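PDB 4WES: nitrogenase molybdenum-iron protein alpha chain from Clostridium pasteurianum, which forms, with the beta chain, the molybdenum-iron component of nitrogenase, which reduces dinitrogen to ammonia using its iron-sulfur and iron-molybdenum clusters. Local coordinates for residues C145-I150 and S173-K178; I72-I77 and F106-Q111. All blocks are in the same frame, centred on the assembly; numbering follows the deposited sequence. Where two conformers were deposited one is given.

Contact 1. Residues C145-I150 and S173-K178; sequences CPVGLI and SCEGYK. With CLF (Fe(8)-S(7) cluster), chain H.
The ring of Tyr177 turns its edge to residues 145-150: Cys145 O lies near the ring plane, 3.4 Å from Tyr177 CE2, and an ordered water sits in the same plane off the hydroxyl. Leu149 reaches the ring obliquely, its CD1 4.2 Å from Tyr177 CE2. What brings the ring here is the first torsion of Tyr177 (chi1 56°), which sets CG between the backbone N and the carbonyl carbon. The water joins three groups: it donates to Cys145 O and accepts from Leu149 N. Its third partner is Tyr177 OH, hydrogen-bonded to the water oxygen at 2.7 Å. It thereby ties the phenol to the short helix about 146-149.

The carboxylate of Glu175 approaches the same short helix. A bend at chi2 (85°) carries OE1 to 3.2 Å from Gly148 N and close to Val147 CB, the two side chains crossing at about a right angle. Its other oxygen, Glu175 OE2, forms a salt bridge with Lys178 NZ at 2.8 Å, met from above the carboxylate plane. This pairing spans the type I turn Glu175-Lys178, closed by Lys178 N bonding to Glu175 O.

Leu107 of the beta chain packs on Cys145, Leu149 and Tyr177. Cys145 SG binds iron FE1 at 2.3 Å, and Gly176 lines the same pocket, an arrangement belonging to the [8Fe-7S] cluster site shared between alpha and beta chains.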
loop_
_atom_site.group_PDB
_atom_site.type_symbol
_atom_site.label_atom_id
_atom_site.label_comp_id
_atom_site.label_asym_id
_atom_site.label_seq_id
_atom_site.Cartn_x
_atom_site.Cartn_y
_atom_site.Cartn_z
ATOM N N CYS A 145 -27.614 26.986 -12.246
ATOM C CA CYS A 145 -28.591 27.767 -11.480
ATOM C C CYS A 145 -28.501 29.294 -11.570
ATOM O O CYS A 145 -29.538 29.923 -11.801
ATOM C CB CYS A 145 -28.606 27.300 -10.019
ATOM S SG CYS A 145 -29.412 25.701 -9.776
ATOM N N PRO A 146 -27.328 29.919 -11.333
ATOM C CA PRO A 146 -27.348 31.390 -11.273
ATOM C C PRO A 146 -27.461 32.125 -12.611
ATOM O O PRO A 146 -27.719 33.318 -12.619
ATOM C CB PRO A 146 -26.034 31.750 -10.611
ATOM C CG PRO A 146 -25.286 30.513 -10.436
ATOM C CD PRO A 146 -26.028 29.364 -10.938
ATOM N N VAL A 147 -27.189 31.447 -13.732
ATOM C CA VAL A 147 -26.842 32.110 -14.987
ATOM C C VAL A 147 -27.947 33.034 -15.534
ATOM O O VAL A 147 -27.714 34.210 -15.812
ATOM C CB VAL A 147 -26.450 31.052 -16.037
ATOM C CG1 VAL A 147 -26.363 31.660 -17.433
ATOM C CG2 VAL A 147 -25.154 30.413 -15.645
ATOM N N GLY A 148 -29.142 32.511 -15.729
ATOM C CA GLY A 148 -30.234 33.370 -16.208
ATOM C C GLY A 148 -30.568 34.466 -15.205
ATOM O O GLY A 148 -30.792 35.640 -15.596
ATOM N N LEU A 149 -30.557 34.107 -13.915
ATOM C CA LEU A 149 -30.950 35.053 -12.853
ATOM C C LEU A 149 -30.024 36.262 -12.756
ATOM O O LEU A 149 -30.483 37.373 -12.460
ATOM C CB LEU A 149 -31.034 34.356 -11.502
ATOM C CG LEU A 149 -32.214 33.392 -11.431
ATOM C CD1 LEU A 149 -31.977 32.375 -10.339
ATOM C CD2 LEU A 149 -33.514 34.155 -11.166
ATOM N N ILE A 150 -28.748 36.080 -13.055
ATOM C CA ILE A 150 -27.784 37.183 -12.990
ATOM C C ILE A 150 -27.721 37.963 -14.294
ATOM O O ILE A 150 -27.008 38.966 -14.381
ATOM C CB ILE A 150 -26.381 36.733 -12.546
ATOM C CG1 ILE A 150 -25.702 35.895 -13.626
ATOM C CG2 ILE A 150 -26.439 36.078 -11.167
ATOM C CD1 ILE A 150 -24.293 35.528 -13.289
ATOM N N SER A 173 -29.274 26.374 -22.321
ATOM C CA SER A 173 -29.876 27.004 -21.146
ATOM C C SER A 173 -30.497 25.938 -20.260
ATOM O O SER A 173 -31.704 25.813 -20.167
ATOM C CB SER A 173 -30.898 28.033 -21.561
ATOM O OG SER A 173 -30.257 29.173 -22.097
ATOM N N CYS A 174 -29.623 25.171 -19.627
ATOM C CA CYS A 174 -29.972 24.031 -18.764
ATOM C C CYS A 174 -29.801 24.331 -17.282
ATOM O O CYS A 174 -29.396 23.481 -16.497
ATOM C CB CYS A 174 -29.216 22.796 -19.188
ATOM S SG CYS A 174 -27.411 23.010 -19.247
ATOM N N GLU A 175 -30.171 25.546 -16.884
ATOM C CA GLU A 175 -30.184 25.886 -15.467
ATOM C C GLU A 175 -30.883 24.806 -14.651
ATOM O O GLU A 175 -31.932 24.311 -15.032
ATOM C CB GLU A 175 -30.859 27.226 -15.211
ATOM C CG GLU A 175 -30.151 28.454 -15.724
ATOM C CD GLU A 175 -30.400 28.839 -17.177
ATOM O OE1 GLU A 175 -30.074 30.006 -17.484
ATOM O OE2 GLU A 175 -30.899 28.026 -17.983
ATOM N N GLY A 176 -30.312 24.475 -13.484
ATOM C CA GLY A 176 -30.744 23.267 -12.792
ATOM C C GLY A 176 -32.152 23.197 -12.355
ATOM O O GLY A 176 -32.723 22.111 -12.307
ATOM N N TYR A 177 -32.753 24.341 -12.055
ATOM C CA TYR A 177 -34.138 24.364 -11.567
ATOM C C TYR A 177 -35.195 24.213 -12.653
ATOM O O TYR A 177 -36.377 24.074 -12.337
ATOM C CB TYR A 177 -34.418 25.649 -10.810
ATOM C CG TYR A 177 -34.121 26.892 -11.647
ATOM C CD1 TYR A 177 -35.004 27.332 -12.605
ATOM C CD2 TYR A 177 -32.942 27.588 -11.481
ATOM C CE1 TYR A 177 -34.746 28.442 -13.374
ATOM C CE2 TYR A 177 -32.654 28.695 -12.243
ATOM C CZ TYR A 177 -33.559 29.123 -13.200
ATOM O OH TYR A 177 -33.244 30.230 -13.945
ATOM N N LYS A 178 -34.764 24.190 -13.925
ATOM C CA LYS A 178 -35.706 24.030 -15.016
ATOM C C LYS A 178 -36.287 22.623 -15.057
ATOM O O LYS A 178 -35.623 21.640 -14.737
ATOM C CB LYS A 178 -35.062 24.403 -16.323
ATOM C CG LYS A 178 -34.787 25.895 -16.348
ATOM C CD LYS A 178 -34.229 26.383 -17.650
ATOM C CE LYS A 178 -34.193 27.903 -17.686
ATOM N NZ LYS A 178 -33.505 28.359 -18.913
HETATM FE FE1 CLF H . -27.904 23.958 -9.968
HETATM FE FE2 CLF H . -26.981 22.170 -8.488
HETATM FE FE3 CLF H . -27.709 21.397 -11.039
HETATM FE FE4 CLF H . -25.550 22.963 -10.548
HETATM S S1 CLF H . -25.942 24.411 -8.691
HETATM S S2A CLF H . -29.116 22.071 -9.322
HETATM S S4A CLF H . -25.814 20.789 -9.920
HETATM S S3A CLF H . -27.193 23.401 -12.118
HETATM FE FE5 CLF H . -22.600 23.486 -8.839
HETATM FE FE6 CLF H . -23.620 26.185 -6.659
HETATM FE FE7 CLF H . -22.463 23.750 -6.115
HETATM FE FE8 CLF H . -25.052 23.390 -6.753
HETATM S S2B CLF H . -21.831 25.246 -7.742
HETATM S S3B CLF H . -24.294 24.677 -5.039
HETATM S S4B CLF H . -23.314 21.954 -7.291
HETATM O O HOH W 1 -30.729 31.306 -13.727
#

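Contact 2. Residues I72-I77 and F106-Q111; sequences ITHGPI and FSTDMQ. With CLF (Fe(8)-S(7) cluster), chain H.
Met110, in one of its two conformers, lays its sulfur over one face of the His74 imidazole, SD standing 3.9 Å from the ring centroid and 17° off the normal, a Met-aromatic contact displaced toward the rim. In that conformer the bend at chi3 (48°) also brings Met110 SD to 3.4 Å from Gly75 CA.

At the ring's edge Thr108 takes over: His74 ND1 and Thr108 OG1 form a hydrogen bond of 2.8 Å in which either may donate. The same hydroxyl accepts a longer bond from Gly75 N, so two groups of residues 72-77 grip one oxygen. The other ring nitrogen, NE2, bonds to Asp152, and the ring's rotation is therefore fixed at both nitrogens.

The backbones run parallel. Thr73 N donates to Phe106 O at 3.0 Å, and Thr108 N returns a bond to Thr73 O almost in line with the carbonyl. Past the strands, Met110 N donates to Gly75 O at 2.9 Å; the bond is straight at the hydrogen (177°), although the donor stands well above the carbonyl plane. A water bridges Thr73 OG1 and Phe106 O, and Tyr55 also bonds that threonine hydroxyl. Ile77 CB faces Asp109 OD1, whose carboxylate forms salt bridges with Lys21 and Arg16 of the beta chain. Pro76 CB reaches sulfur S2B of the cluster at 3.5 Å.

Strands 69-74 and 106-107, with helix 77-81 between them in sequence, form a beta-alpha-beta unit. Strand 138-143 flanks 69-74 on its other side, helix 120-134 packs on Ile72, His74 and Thr108, helix 77-81 on Thr73 and Ser107, and a beta-chain strand pairs antiparallel with Phe106 and Ser107.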
loop_
_atom_site.group_PDB
_atom_site.type_symbol
_atom_site.label_atom_id
_atom_site.label_comp_id
_atom_site.label_asym_id
_atom_site.label_seq_id
_atom_site.Cartn_x
_atom_site.Cartn_y
_atom_site.Cartn_z
ATOM N N ILE A 72 -17.812 23.539 -21.486
ATOM C CA ILE A 72 -17.548 24.519 -20.433
ATOM C C ILE A 72 -18.799 24.752 -19.612
ATOM O O ILE A 72 -19.812 25.235 -20.129
ATOM C CB ILE A 72 -17.054 25.872 -20.995
ATOM C CG1 ILE A 72 -15.823 25.682 -21.905
ATOM C CG2 ILE A 72 -16.752 26.823 -19.846
ATOM C CD1 ILE A 72 -15.342 26.981 -22.550
ATOM N N THR A 73 -18.734 24.398 -18.328
ATOM C CA THR A 73 -19.823 24.725 -17.413
ATOM C C THR A 73 -19.700 26.189 -16.994
ATOM O O THR A 73 -18.683 26.587 -16.446
ATOM C CB THR A 73 -19.757 23.839 -16.159
ATOM O OG1 THR A 73 -19.840 22.465 -16.587
ATOM C CG2 THR A 73 -20.831 24.190 -15.171
ATOM N N HIS A 74 -20.754 26.949 -17.271
ATOM C CA HIS A 74 -20.785 28.343 -16.840
ATOM C C HIS A 74 -21.514 28.395 -15.484
ATOM O O HIS A 74 -22.742 28.336 -15.428
ATOM C CB HIS A 74 -21.452 29.235 -17.876
ATOM C CG HIS A 74 -21.381 30.685 -17.533
ATOM N ND1 HIS A 74 -20.260 31.282 -16.996
ATOM C CD2 HIS A 74 -22.329 31.641 -17.631
ATOM C CE1 HIS A 74 -20.513 32.570 -16.840
ATOM N NE2 HIS A 74 -21.753 32.813 -17.232
ATOM N N GLY A 75 -20.739 28.410 -14.402
ATOM C CA GLY A 75 -21.326 28.296 -13.069
ATOM C C GLY A 75 -20.216 28.282 -12.062
ATOM O O GLY A 75 -19.039 28.329 -12.414
ATOM N N PRO A 76 -20.591 28.246 -10.764
ATOM C CA PRO A 76 -19.620 27.993 -9.718
ATOM C C PRO A 76 -19.128 26.544 -9.802
ATOM O O PRO A 76 -19.561 25.776 -10.673
ATOM C CB PRO A 76 -20.368 28.365 -8.425
ATOM C CG PRO A 76 -21.759 28.792 -8.860
ATOM C CD PRO A 76 -21.948 28.187 -10.244
ATOM N N ILE A 77 -18.149 26.189 -8.984
ATOM C CA ILE A 77 -17.311 25.049 -9.354
ATOM C C ILE A 77 -17.980 23.674 -9.248
ATOM O O ILE A 77 -17.555 22.762 -9.982
ATOM C CB ILE A 77 -15.991 25.053 -8.533
ATOM C CG1 ILE A 77 -14.922 24.184 -9.198
ATOM C CG2 ILE A 77 -16.229 24.634 -7.084
ATOM C CD1 ILE A 77 -14.539 24.644 -10.600
ATOM N N PHE A 106 -14.099 21.446 -17.415
ATOM C CA PHE A 106 -13.847 22.845 -17.741
ATOM C C PHE A 106 -14.962 23.710 -17.189
ATOM O O PHE A 106 -16.119 23.369 -17.342
ATOM C CB PHE A 106 -13.821 23.001 -19.258
ATOM C CG PHE A 106 -12.775 22.171 -19.945
ATOM C CD1 PHE A 106 -11.455 22.576 -19.943
ATOM C CD2 PHE A 106 -13.098 20.998 -20.568
ATOM C CE1 PHE A 106 -10.510 21.809 -20.573
ATOM C CE2 PHE A 106 -12.156 20.234 -21.241
ATOM C CZ PHE A 106 -10.853 20.633 -21.212
ATOM N N SER A 107 -14.616 24.866 -16.627
ATOM C CA SER A 107 -15.667 25.743 -16.155
ATOM C C SER A 107 -15.175 27.159 -16.001
ATOM O O SER A 107 -13.977 27.467 -16.088
ATOM C CB SER A 107 -16.175 25.283 -14.821
ATOM O OG SER A 107 -15.224 25.578 -13.818
ATOM N N THR A 108 -16.140 28.075 -15.784
ATOM C CA THR A 108 -15.814 29.466 -15.528
ATOM C C THR A 108 -15.671 29.760 -14.042
ATOM O O THR A 108 -15.301 30.877 -13.687
ATOM C CB THR A 108 -16.883 30.389 -16.113
ATOM O OG1 THR A 108 -18.155 30.008 -15.583
ATOM C CG2 THR A 108 -16.899 30.314 -17.639
ATOM N N ASP A 109 -15.903 28.767 -13.163
ATOM C CA ASP A 109 -15.577 28.915 -11.749
ATOM C C ASP A 109 -16.081 30.265 -11.197
ATOM O O ASP A 109 -15.332 31.049 -10.650
ATOM C CB ASP A 109 -14.062 28.750 -11.554
ATOM C CG ASP A 109 -13.587 28.727 -10.125
ATOM O OD1 ASP A 109 -14.375 28.458 -9.185
ATOM O OD2 ASP A 109 -12.369 28.943 -9.958
ATOM N N MET A 110 -17.383 30.491 -11.363
ATOM C CA MET A 110 -17.947 31.785 -11.031
ATOM C C MET A 110 -17.707 32.127 -9.556
ATOM O O MET A 110 -17.818 31.268 -8.664
ATOM C CB MET A 110 -19.430 31.812 -11.410
ATOM C CG MET A 110 -19.737 31.795 -12.920
ATOM S SD MET A 110 -21.505 31.661 -13.378
ATOM C CE MET A 110 -22.242 32.890 -12.325
ATOM N N GLN A 111 -17.384 33.397 -9.374
ATOM C CA GLN A 111 -17.130 33.977 -8.063
ATOM C C GLN A 111 -18.200 35.016 -7.739
ATOM O O GLN A 111 -19.060 35.327 -8.581
ATOM C CB GLN A 111 -15.742 34.638 -8.074
ATOM C CG GLN A 111 -14.610 33.705 -8.417
ATOM C CD GLN A 111 -14.414 32.684 -7.335
ATOM O OE1 GLN A 111 -14.065 33.031 -6.195
ATOM N NE2 GLN A 111 -14.604 31.423 -7.653
HETATM FE FE1 CLF H . -27.904 23.958 -9.968
HETATM FE FE2 CLF H . -26.981 22.170 -8.488
HETATM FE FE3 CLF H . -27.709 21.397 -11.039
HETATM FE FE4 CLF H . -25.550 22.963 -10.548
HETATM S S1 CLF H . -25.942 24.411 -8.691
HETATM S S2A CLF H . -29.116 22.071 -9.322
HETATM S S4A CLF H . -25.814 20.789 -9.920
HETATM S S3A CLF H . -27.193 23.401 -12.118
HETATM FE FE5 CLF H . -22.600 23.486 -8.839
HETATM FE FE6 CLF H . -23.620 26.185 -6.659
HETATM FE FE7 CLF H . -22.463 23.750 -6.115
HETATM FE FE8 CLF H . -25.052 23.390 -6.753
HETATM S S2B CLF H . -21.831 25.246 -7.742
HETATM S S3B CLF H . -24.294 24.677 -5.039
HETATM S S4B CLF H . -23.314 21.954 -7.291
HETATM O O HOH W 2 -17.530 21.056 -16.345
HETATM O O HOH W 3 -16.877 28.701 -8.065
#

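Overall arrangement
Both contacts are largely buried, contact 2 throughout, whereas contact 1 includes the exposed Gly148. Both are built on one parallel sheet: contact 2 joins strand 69-74 to 106-107, outermost within the alpha chain, while contact 1 gathers segments that follow strands 138-143 and 169-172. Their chemistry differs accordingly. Direct backbone hydrogen bonds carry contact 2; in contact 1 a water links the segments, beside a salt bridge internal to residues 173-178. At the cluster, contact 1 supplies a thiolate ligand and contact 2 a proline wall. With centres about 13 Å apart, they touch directly: Val147 CG2 lies 3.2 Å from His74 O, and Pro146 CG 4.1 Å from Pro76 CD.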